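Local coordinates for protein transcriptional regulators (LACI-FAMILY TRANSCRIPTIONAL REGULATORY PROTEIN) (Corynebacterium glutamicum, PDB 3GYB) that probably acts as a DNA-binding transcriptional regulator of the LacI family, whose periplasmic-binding-protein-like core also carries a magnesium site, at residues N17-F20 with I21-Q25; L240-L243 with S244-P248; D51-T54 with S55-M59; N152-G156 with P157-H161. All blocks are in the same frame, centred on the assembly; numbering follows the deposited sequence.

Interaction 1 (N17-F20 with I21-Q25)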
loop_
_atom_site.group_PDB
_atom_site.type_symbol
_atom_site.label_atom_id
_atom_site.label_comp_id
_atom_site.label_asym_id
_atom_site.label_seq_id
_atom_site.Cartn_x
_atom_site.Cartn_y
_atom_site.Cartn_z
ATOM N N ASN A 17 3.626 3.373 -1.222
ATOM C CA ASN A 17 4.652 2.379 -1.543
ATOM C C ASN A 17 4.732 1.452 -0.331
ATOM O O ASN A 17 5.380 1.775 0.662
ATOM C CB ASN A 17 6.001 3.071 -1.785
ATOM C CG ASN A 17 7.109 2.087 -2.119
ATOM O OD1 ASN A 17 6.859 0.893 -2.292
ATOM N ND2 ASN A 17 8.338 2.585 -2.211
ATOM N N PRO A 18 4.074 0.281 -0.404
ATOM C CA PRO A 18 4.021 -0.724 0.662
ATOM C C PRO A 18 5.284 -1.515 0.986
ATOM O O PRO A 18 5.200 -2.562 1.620
ATOM C CB PRO A 18 2.886 -1.636 0.205
ATOM C CG PRO A 18 3.076 -1.651 -1.272
ATOM C CD PRO A 18 3.326 -0.183 -1.588
ATOM N N TRP A 19 6.444 -1.019 0.575
ATOM C CA TRP A 19 7.692 -1.725 0.851
ATOM C C TRP A 19 7.954 -1.886 2.355
ATOM O O TRP A 19 8.569 -2.863 2.795
ATOM C CB TRP A 19 8.878 -0.970 0.235
ATOM C CG TRP A 19 9.356 0.181 1.086
ATOM C CD1 TRP A 19 8.799 1.428 1.178
ATOM C CD2 TRP A 19 10.434 0.155 2.029
ATOM N NE1 TRP A 19 9.462 2.175 2.125
ATOM C CE2 TRP A 19 10.470 1.417 2.662
ATOM C CE3 TRP A 19 11.373 -0.817 2.402
ATOM C CZ2 TRP A 19 11.407 1.733 3.652
ATOM C CZ3 TRP A 19 12.307 -0.503 3.386
ATOM C CH2 TRP A 19 12.315 0.763 3.998
ATOM N N PHE A 20 7.470 -0.924 3.131
ATOM C CA PHE A 20 7.684 -0.870 4.577
ATOM C C PHE A 20 6.742 -1.690 5.456
ATOM O O PHE A 20 7.016 -1.885 6.641
ATOM C CB PHE A 20 7.586 0.586 5.024
ATOM C CG PHE A 20 6.192 1.145 4.911
ATOM C CD1 PHE A 20 5.282 0.994 5.954
ATOM C CD2 PHE A 20 5.765 1.747 3.731
ATOM C CE1 PHE A 20 3.964 1.431 5.822
ATOM C CE2 PHE A 20 4.444 2.187 3.591
ATOM C CZ PHE A 20 3.546 2.026 4.637
ATOM N N ILE A 21 5.638 -2.163 4.892
ATOM C CA ILE A 21 4.658 -2.894 5.684
ATOM C C ILE A 21 5.174 -4.070 6.510
ATOM O O ILE A 21 4.971 -4.092 7.728
ATOM C CB ILE A 21 3.464 -3.333 4.810
ATOM C CG1 ILE A 21 2.757 -2.082 4.262
ATOM C CG2 ILE A 21 2.481 -4.157 5.637
ATOM C CD1 ILE A 21 1.520 -2.374 3.424
ATOM N N ASP A 22 5.839 -5.041 5.893
ATOM C CA ASP A 22 6.328 -6.154 6.699
ATOM C C ASP A 22 7.567 -5.782 7.516
ATOM O O ASP A 22 7.950 -6.506 8.435
ATOM C CB ASP A 22 6.561 -7.424 5.852
ATOM C CG ASP A 22 7.577 -7.240 4.743
ATOM O OD1 ASP A 22 8.452 -6.366 4.858
ATOM O OD2 ASP A 22 7.500 -8.009 3.754
ATOM N N LEU A 23 8.185 -4.647 7.195
ATOM C CA LEU A 23 9.340 -4.186 7.964
ATOM C C LEU A 23 8.802 -3.672 9.300
ATOM O O LEU A 23 9.363 -3.957 10.363
ATOM C CB LEU A 23 10.079 -3.064 7.220
ATOM C CG LEU A 23 11.362 -2.511 7.858
ATOM C CD1 LEU A 23 12.215 -1.861 6.782
ATOM C CD2 LEU A 23 11.038 -1.518 8.956
ATOM N N ILE A 24 7.702 -2.921 9.250
ATOM C CA ILE A 24 7.109 -2.393 10.472
ATOM C C ILE A 24 6.517 -3.535 11.287
ATOM O O ILE A 24 6.573 -3.521 12.516
ATOM C CB ILE A 24 6.011 -1.347 10.170
ATOM C CG1 ILE A 24 6.637 -0.128 9.486
ATOM C CG2 ILE A 24 5.326 -0.914 11.465
ATOM C CD1 ILE A 24 5.668 1.029 9.297
ATOM N N GLN A 25 5.958 -4.531 10.605
ATOM C CA GLN A 25 5.385 -5.679 11.303
ATOM C C GLN A 25 6.501 -6.382 12.076
ATOM O O GLN A 25 6.315 -6.795 13.221
ATOM C CB GLN A 25 4.747 -6.658 10.309
ATOM C CG GLN A 25 4.109 -7.891 10.961
ATOM C CD GLN A 25 2.929 -7.551 11.863
ATOM O OE1 GLN A 25 1.893 -7.069 11.397
ATOM N NE2 GLN A 25 3.082 -7.799 13.162
HETATM O O HOH W 1 6.135 -4.932 2.895
#
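The methyl CD1 of I24 presses against the rim of the F20 ring, 3.4 Å from its CD1, while I21 rises over one face of the same ring. I21 CG1 stands 4.3 Å from the centroid, 19° off the ring normal, a CH-pi contact displaced toward the CE1 side. Two isoleucines one helical turn apart thus frame a corner into which the phenyl group fits. The ring is brought back over the helix start because its CG sits between the backbone N and the carbonyl carbon (chi1 69°). I21 CD1 turns off the ring to rest on P18 CB at 3.6 Å, so the one side chain serves both neighbours. W19 lies alongside L23, both pointing the same way, with CZ3 of the indole 3.7 Å from L23 CD1. These residues form the loop after strand 7-12 and the first turn of helix 21-31, at the cleft side of a periplasmic-binding-protein-like core; D22, seen as a magnesium ligand in a crystal structure of this protein but not bound to the ion in this chain, hydrogen-bonds S231 OG through OD1. F20 O receives I24 N at 2.9 Å, nearly straight on to the carbonyl, and L23 N more weakly. A water links P18 O to D22 N, accepting from the latter at 3.0 Å, while I21 N reaches P18 O only weakly. W19 also touches D212 and D229, both magnesium ligands, and I21 and I24 pack on S16 and T45 of the second subunit.

Interaction 2 (L240-L243 with S244-P248)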
loop_
_atom_site.group_PDB
_atom_site.type_symbol
_atom_site.label_atom_id
_atom_site.label_comp_id
_atom_site.label_asym_id
_atom_site.label_seq_id
_atom_site.Cartn_x
_atom_site.Cartn_y
_atom_site.Cartn_z
ATOM N N LEU A 240 16.434 -4.869 17.059
ATOM C CA LEU A 240 17.453 -5.326 17.999
ATOM C C LEU A 240 18.539 -4.272 18.167
ATOM O O LEU A 240 19.007 -4.027 19.279
ATOM C CB LEU A 240 18.092 -6.633 17.522
ATOM C CG LEU A 240 17.235 -7.897 17.549
ATOM C CD1 LEU A 240 18.062 -9.075 17.053
ATOM C CD2 LEU A 240 16.738 -8.145 18.968
ATOM N N LEU A 241 18.947 -3.648 17.066
ATOM C CA LEU A 241 19.996 -2.630 17.126
ATOM C C LEU A 241 19.557 -1.428 17.958
ATOM O O LEU A 241 20.319 -0.923 18.784
ATOM C CB LEU A 241 20.387 -2.173 15.713
ATOM C CG LEU A 241 21.546 -1.172 15.614
ATOM C CD1 LEU A 241 22.812 -1.804 16.167
ATOM C CD2 LEU A 241 21.759 -0.748 14.162
ATOM N N LEU A 242 18.331 -0.962 17.741
ATOM C CA LEU A 242 17.829 0.174 18.499
ATOM C C LEU A 242 17.752 -0.178 19.982
ATOM O O LEU A 242 18.122 0.628 20.833
ATOM C CB LEU A 242 16.447 0.588 17.994
ATOM C CG LEU A 242 15.838 1.820 18.671
ATOM C CD1 LEU A 242 16.730 3.032 18.440
ATOM C CD2 LEU A 242 14.455 2.073 18.110
ATOM N N LEU A 243 17.267 -1.381 20.286
ATOM C CA LEU A 243 17.157 -1.822 21.673
ATOM C C LEU A 243 18.518 -1.816 22.357
ATOM O O LEU A 243 18.621 -1.490 23.541
ATOM C CB LEU A 243 16.554 -3.228 21.749
ATOM C CG LEU A 243 15.051 -3.368 21.497
ATOM C CD1 LEU A 243 14.687 -4.840 21.448
ATOM C CD2 LEU A 243 14.270 -2.660 22.600
ATOM N N SER A 244 19.563 -2.169 21.613
ATOM C CA SER A 244 20.910 -2.203 22.186
ATOM C C SER A 244 21.365 -0.797 22.559
ATOM O O SER A 244 22.186 -0.628 23.462
ATOM C CB SER A 244 21.902 -2.849 21.213
ATOM O OG SER A 244 22.206 -1.987 20.130
HETATM N N MSE A 245 20.844 0.210 21.863
HETATM C CA MSE A 245 21.189 1.598 22.163
HETATM C C MSE A 245 20.345 2.116 23.328
HETATM O O MSE A 245 20.834 2.857 24.179
HETATM C CB MSE A 245 20.947 2.500 20.949
HETATM C CG MSE A 245 21.751 2.161 19.717
HETATM SE SE MSE A 245 21.169 3.232 18.214
HETATM C CE MSE A 245 22.491 2.661 16.946
ATOM N N LEU A 246 19.075 1.724 23.359
ATOM C CA LEU A 246 18.155 2.141 24.414
ATOM C C LEU A 246 18.525 1.556 25.775
ATOM O O LEU A 246 18.238 2.148 26.819
ATOM C CB LEU A 246 16.721 1.738 24.052
ATOM C CG LEU A 246 16.160 2.433 22.808
ATOM C CD1 LEU A 246 14.799 1.853 22.428
ATOM C CD2 LEU A 246 16.047 3.930 23.082
ATOM N N ASP A 247 19.159 0.390 25.759
ATOM C CA ASP A 247 19.573 -0.281 26.986
ATOM C C ASP A 247 21.022 -0.755 26.838
ATOM O O ASP A 247 21.290 -1.952 26.723
ATOM C CB ASP A 247 18.633 -1.457 27.258
ATOM C CG ASP A 247 18.827 -2.054 28.631
ATOM O OD1 ASP A 247 19.452 -1.391 29.488
ATOM O OD2 ASP A 247 18.339 -3.183 28.853
ATOM N N PRO A 248 21.979 0.192 26.849
ATOM C CA PRO A 248 23.419 -0.065 26.712
ATOM C C PRO A 248 24.047 -0.966 27.774
ATOM O O PRO A 248 25.155 -1.469 27.584
ATOM C CB PRO A 248 24.019 1.340 26.715
ATOM C CG PRO A 248 23.090 2.092 27.605
ATOM C CD PRO A 248 21.735 1.619 27.125
#
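L242 and L246 cross at a slant one turn apart on helix 231-246, CG of L242 meeting CD1 of L246 at 3.9 Å. Their first torsions differ: CG of L242 is opposite the backbone N (chi1 -177°), whereas that of L246 is opposite its carbonyl carbon (chi1 -64°), which leans the later leucine back over the earlier one. Both touch I8 of strand 7-12. The preceding pair, L241 and selenomethionine M245, also crosses at a slant but more loosely, with M245 CE 4.2 Å from L241 CG at the end of an extended chain; both reach V83 of strand 82-85. S244 turns inward upon its own helix. Its OG lies between the backbone N and the carbonyl carbon and donates to L241 O at 2.6 Å, tilted 21° from the carbonyl plane. L242 O is gripped twice, by L246 N at 2.9 Å nearly in line with the carbonyl and by M245 N from above its plane. D247 N still bonds L243 O, although D247 itself has left helical geometry. The serine hydroxyl is therefore satisfied by the backbone of the preceding turn, and the leucine and selenomethionine contacts are apolar, held by van der Waals packing.

Interaction 3 (D51-T54 with S55-M59); sequences DPIT and SALSM
Helix 52-57, a short helix packed on the sheet of the N-terminal half beside strands 7-12 and 37-41, brings I53 and L57 together one turn apart. Their side chains cross, CG2 of I53 lying 4.1 Å from CD1 of L57, and L57 CG comes in over I53 O. That carbonyl also receives L57 N at 2.9 Å, with the donor tilted 19° from its plane. The preceding i to i+4 bond, from A56 N to P52 O, is equally short at 2.9 Å, while those from S55 N to D51 O and from S58 N to T54 O are weak. A56 and I53 face L11 of strand 7-12, and P52 and S55 lie on I41. The other flank meets the second subunit: R37 of that subunit hydrogen-bonds S55 OG, which is also bonded to Q47. D51 occupies the N-cap position, but its side chain makes no capping bond; its OD2 forms a salt bridge with the same R37. T54 OG1, between the backbone N and the carbonyl carbon (chi1 63°), donates to D51 O. Further along, S58 OG meets S55 O in the same way, both at 2.5 Å, short enough to be treated with caution.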
loop_
_atom_site.group_PDB
_atom_site.type_symbol
_atom_site.label_atom_id
_atom_site.label_comp_id
_atom_site.label_asym_id
_atom_site.label_seq_id
_atom_site.Cartn_x
_atom_site.Cartn_y
_atom_site.Cartn_z
ATOM N N ASP A 51 10.427 18.460 7.230
ATOM C CA ASP A 51 11.139 18.239 8.480
ATOM C C ASP A 51 10.469 17.173 9.352
ATOM O O ASP A 51 10.064 17.437 10.486
ATOM C CB ASP A 51 11.252 19.564 9.244
ATOM C CG ASP A 51 9.902 20.197 9.527
ATOM O OD1 ASP A 51 8.925 19.887 8.809
ATOM O OD2 ASP A 51 9.820 21.021 10.465
ATOM N N PRO A 52 10.356 15.942 8.829
ATOM C CA PRO A 52 9.733 14.836 9.563
ATOM C C PRO A 52 10.388 14.496 10.903
ATOM O O PRO A 52 9.734 13.962 11.797
ATOM C CB PRO A 52 9.803 13.680 8.568
ATOM C CG PRO A 52 11.027 13.998 7.765
ATOM C CD PRO A 52 10.876 15.480 7.532
ATOM N N ILE A 53 11.675 14.794 11.045
ATOM C CA ILE A 53 12.360 14.506 12.300
ATOM C C ILE A 53 11.782 15.373 13.412
ATOM O O ILE A 53 11.583 14.908 14.537
ATOM C CB ILE A 53 13.879 14.756 12.183
ATOM C CG1 ILE A 53 14.496 13.751 11.209
ATOM C CG2 ILE A 53 14.542 14.623 13.549
ATOM C CD1 ILE A 53 14.401 12.321 11.679
ATOM N N THR A 54 11.504 16.635 13.096
ATOM C CA THR A 54 10.930 17.538 14.085
ATOM C C THR A 54 9.546 17.021 14.477
ATOM O O THR A 54 9.129 17.146 15.627
ATOM C CB THR A 54 10.809 18.969 13.535
ATOM O OG1 THR A 54 9.911 18.981 12.420
ATOM C CG2 THR A 54 12.168 19.475 13.088
ATOM N N SER A 55 8.839 16.431 13.517
ATOM C CA SER A 55 7.515 15.881 13.788
ATOM C C SER A 55 7.658 14.703 14.749
ATOM O O SER A 55 6.896 14.573 15.705
ATOM C CB SER A 55 6.851 15.409 12.490
ATOM O OG SER A 55 6.616 16.493 11.604
ATOM N N ALA A 56 8.641 13.845 14.495
ATOM C CA ALA A 56 8.869 12.689 15.353
ATOM C C ALA A 56 9.204 13.132 16.774
ATOM O O ALA A 56 8.685 12.587 17.748
ATOM C CB ALA A 56 10.001 11.838 14.796
ATOM N N LEU A 57 10.071 14.129 16.884
ATOM C CA LEU A 57 10.485 14.636 18.185
ATOM C C LEU A 57 9.326 15.180 19.019
ATOM O O LEU A 57 9.373 15.135 20.248
ATOM C CB LEU A 57 11.535 15.737 18.003
ATOM C CG LEU A 57 12.858 15.295 17.375
ATOM C CD1 LEU A 57 13.724 16.508 17.067
ATOM C CD2 LEU A 57 13.573 14.345 18.328
ATOM N N SER A 58 8.285 15.677 18.355
ATOM C CA SER A 58 7.142 16.248 19.058
ATOM C C SER A 58 6.425 15.260 19.967
ATOM O O SER A 58 5.749 15.670 20.913
ATOM C CB SER A 58 6.136 16.856 18.069
ATOM O OG SER A 58 5.501 15.867 17.276
HETATM N N MSE A 59 6.571 13.964 19.700
HETATM C CA MSE A 59 5.914 12.958 20.526
HETATM C C MSE A 59 6.850 12.506 21.648
HETATM O O MSE A 59 6.480 11.680 22.483
HETATM C CB MSE A 59 5.478 11.747 19.672
HETATM C CG MSE A 59 6.592 10.789 19.280
HETATM SE SE MSE A 59 5.978 9.173 18.343
HETATM C CE MSE A 59 5.439 8.129 19.752
#

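Interaction 4 (N152-G156 with P157-H161); sequences NDYLG and PAVEH
The phenol of Y154 reaches along the extended chain to donate its OH to the carbonyl O of P157, at 2.6 Å. This is the firm part of the contact. The hydroxyl lies in the carbonyl plane on a lone pair, with a C=O...donor angle of 139°, and P157 O in turn sits at the edge of the ring, in its plane, also 3.3 Å from CE2. The ring gets there because CG of Y154 stands opposite the backbone N (chi1 -179°), which throws the phenol forward along the chain. One face is covered by backbone: G156 N lies 3.4 Å above the ring, over its centre. G156 also bonds through its backbone to G127. Beyond this grip the packing thins. P157 CD is 3.4 Å from the hydroxyl oxygen of Y154 but 4.3 Å from its CZ, and V159 gives only a light touch, its CG2 lying 3.8 Å from Y154 OH. P157 itself is exposed. The ring's further neighbours in the chain are A162 and E166 of the following helix, while A158 turns the other way, against V126, N184 and the helix 185-198. The phenolic bond spans the extended segment and links Y154 to P157 within the loop ahead of V159, the N-cap residue. This is the strand-to-helix connection from strand 150-151 to helix 160-173 in the periplasmic-binding-protein-like domain.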
loop_
_atom_site.group_PDB
_atom_site.type_symbol
_atom_site.label_atom_id
_atom_site.label_comp_id
_atom_site.label_asym_id
_atom_site.label_seq_id
_atom_site.Cartn_x
_atom_site.Cartn_y
_atom_site.Cartn_z
ATOM N N ASN A 152 16.298 4.748 -17.921
ATOM C CA ASN A 152 15.635 6.016 -18.176
ATOM C C ASN A 152 16.395 7.045 -17.334
ATOM O O ASN A 152 17.306 6.681 -16.592
ATOM C CB ASN A 152 14.144 5.936 -17.802
ATOM C CG ASN A 152 13.909 5.618 -16.338
ATOM O OD1 ASN A 152 14.660 4.869 -15.722
ATOM N ND2 ASN A 152 12.838 6.179 -15.777
ATOM N N ASP A 153 16.042 8.319 -17.455
ATOM C CA ASP A 153 16.740 9.376 -16.721
ATOM C C ASP A 153 16.021 9.825 -15.454
ATOM O O ASP A 153 16.575 10.568 -14.639
ATOM C CB ASP A 153 16.938 10.577 -17.641
ATOM C CG ASP A 153 15.659 10.979 -18.338
ATOM O OD1 ASP A 153 14.695 11.362 -17.638
ATOM O OD2 ASP A 153 15.613 10.902 -19.584
ATOM N N TYR A 154 14.785 9.374 -15.302
ATOM C CA TYR A 154 13.965 9.715 -14.148
ATOM C C TYR A 154 14.718 9.563 -12.830
ATOM O O TYR A 154 15.147 8.467 -12.480
ATOM C CB TYR A 154 12.730 8.816 -14.126
ATOM C CG TYR A 154 11.782 9.100 -12.988
ATOM C CD1 TYR A 154 10.920 10.192 -13.035
ATOM C CD2 TYR A 154 11.743 8.275 -11.867
ATOM C CE1 TYR A 154 10.039 10.457 -11.993
ATOM C CE2 TYR A 154 10.866 8.530 -10.817
ATOM C CZ TYR A 154 10.017 9.624 -10.889
ATOM O OH TYR A 154 9.151 9.893 -9.852
ATOM N N LEU A 155 14.876 10.660 -12.097
ATOM C CA LEU A 155 15.559 10.604 -10.810
ATOM C C LEU A 155 14.622 11.076 -9.702
ATOM O O LEU A 155 15.061 11.577 -8.665
ATOM C CB LEU A 155 16.836 11.455 -10.827
ATOM C CG LEU A 155 16.748 12.974 -10.998
ATOM C CD1 LEU A 155 18.123 13.583 -10.749
ATOM C CD2 LEU A 155 16.254 13.323 -12.392
ATOM N N GLY A 156 13.325 10.905 -9.932
ATOM C CA GLY A 156 12.337 11.310 -8.952
ATOM C C GLY A 156 12.026 10.192 -7.975
ATOM O O GLY A 156 12.733 9.183 -7.940
ATOM N N PRO A 157 10.971 10.340 -7.163
ATOM C CA PRO A 157 10.593 9.317 -6.186
ATOM C C PRO A 157 9.879 8.128 -6.816
ATOM O O PRO A 157 9.348 8.221 -7.925
ATOM C CB PRO A 157 9.689 10.083 -5.230
ATOM C CG PRO A 157 8.975 11.013 -6.161
ATOM C CD PRO A 157 10.095 11.522 -7.048
ATOM N N ALA A 158 9.868 7.014 -6.096
ATOM C CA ALA A 158 9.216 5.806 -6.575
ATOM C C ALA A 158 7.704 5.936 -6.448
ATOM O O ALA A 158 7.157 5.888 -5.346
ATOM C CB ALA A 158 9.699 4.610 -5.779
ATOM N N VAL A 159 7.036 6.117 -7.583
ATOM C CA VAL A 159 5.584 6.237 -7.614
ATOM C C VAL A 159 5.063 5.474 -8.824
ATOM O O VAL A 159 5.721 5.413 -9.861
ATOM C CB VAL A 159 5.130 7.710 -7.695
ATOM C CG1 VAL A 159 5.429 8.416 -6.379
ATOM C CG2 VAL A 159 5.831 8.410 -8.838
ATOM N N GLU A 160 3.879 4.886 -8.686
ATOM C CA GLU A 160 3.299 4.104 -9.765
ATOM C C GLU A 160 3.077 4.892 -11.043
ATOM O O GLU A 160 3.398 4.417 -12.126
ATOM C CB GLU A 160 1.975 3.475 -9.309
ATOM C CG GLU A 160 1.267 2.600 -10.349
ATOM C CD GLU A 160 0.513 3.393 -11.404
ATOM O OE1 GLU A 160 0.003 4.489 -11.084
ATOM O OE2 GLU A 160 0.405 2.907 -12.550
ATOM N N HIS A 161 2.539 6.102 -10.928
ATOM C CA HIS A 161 2.267 6.877 -12.128
ATOM C C HIS A 161 3.505 7.111 -12.982
ATOM O O HIS A 161 3.440 7.007 -14.207
ATOM C CB HIS A 161 1.624 8.221 -11.792
ATOM C CG HIS A 161 1.136 8.956 -13.001
ATOM N ND1 HIS A 161 0.022 8.560 -13.709
ATOM C CD2 HIS A 161 1.649 10.018 -13.670
ATOM C CE1 HIS A 161 -0.130 9.344 -14.762
ATOM N NE2 HIS A 161 0.843 10.236 -14.761
#

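Overall arrangement
The four contacts lie apart, none touching another. Interaction 1 is closest to the magnesium site: the D22 side chain is about 4 Å from the bound ion, which D212, D229 and S231 hold. Interaction 4 approaches interaction 1 to about 4 Å between nearest atoms, although their centres are 20 Å apart; its A158 side chain is about 13 Å from the ion. Interactions 2 and 3 lie away from that site, 21 Å apart between centres, on helices 231-246 and 52-57. Interactions 2 and 4 are on opposite sides of the chain's centre, 35 Å between centres. Interactions 1 and 3 both touch the second subunit, whereas the segments of interaction 2 meet no other chain of the assembly.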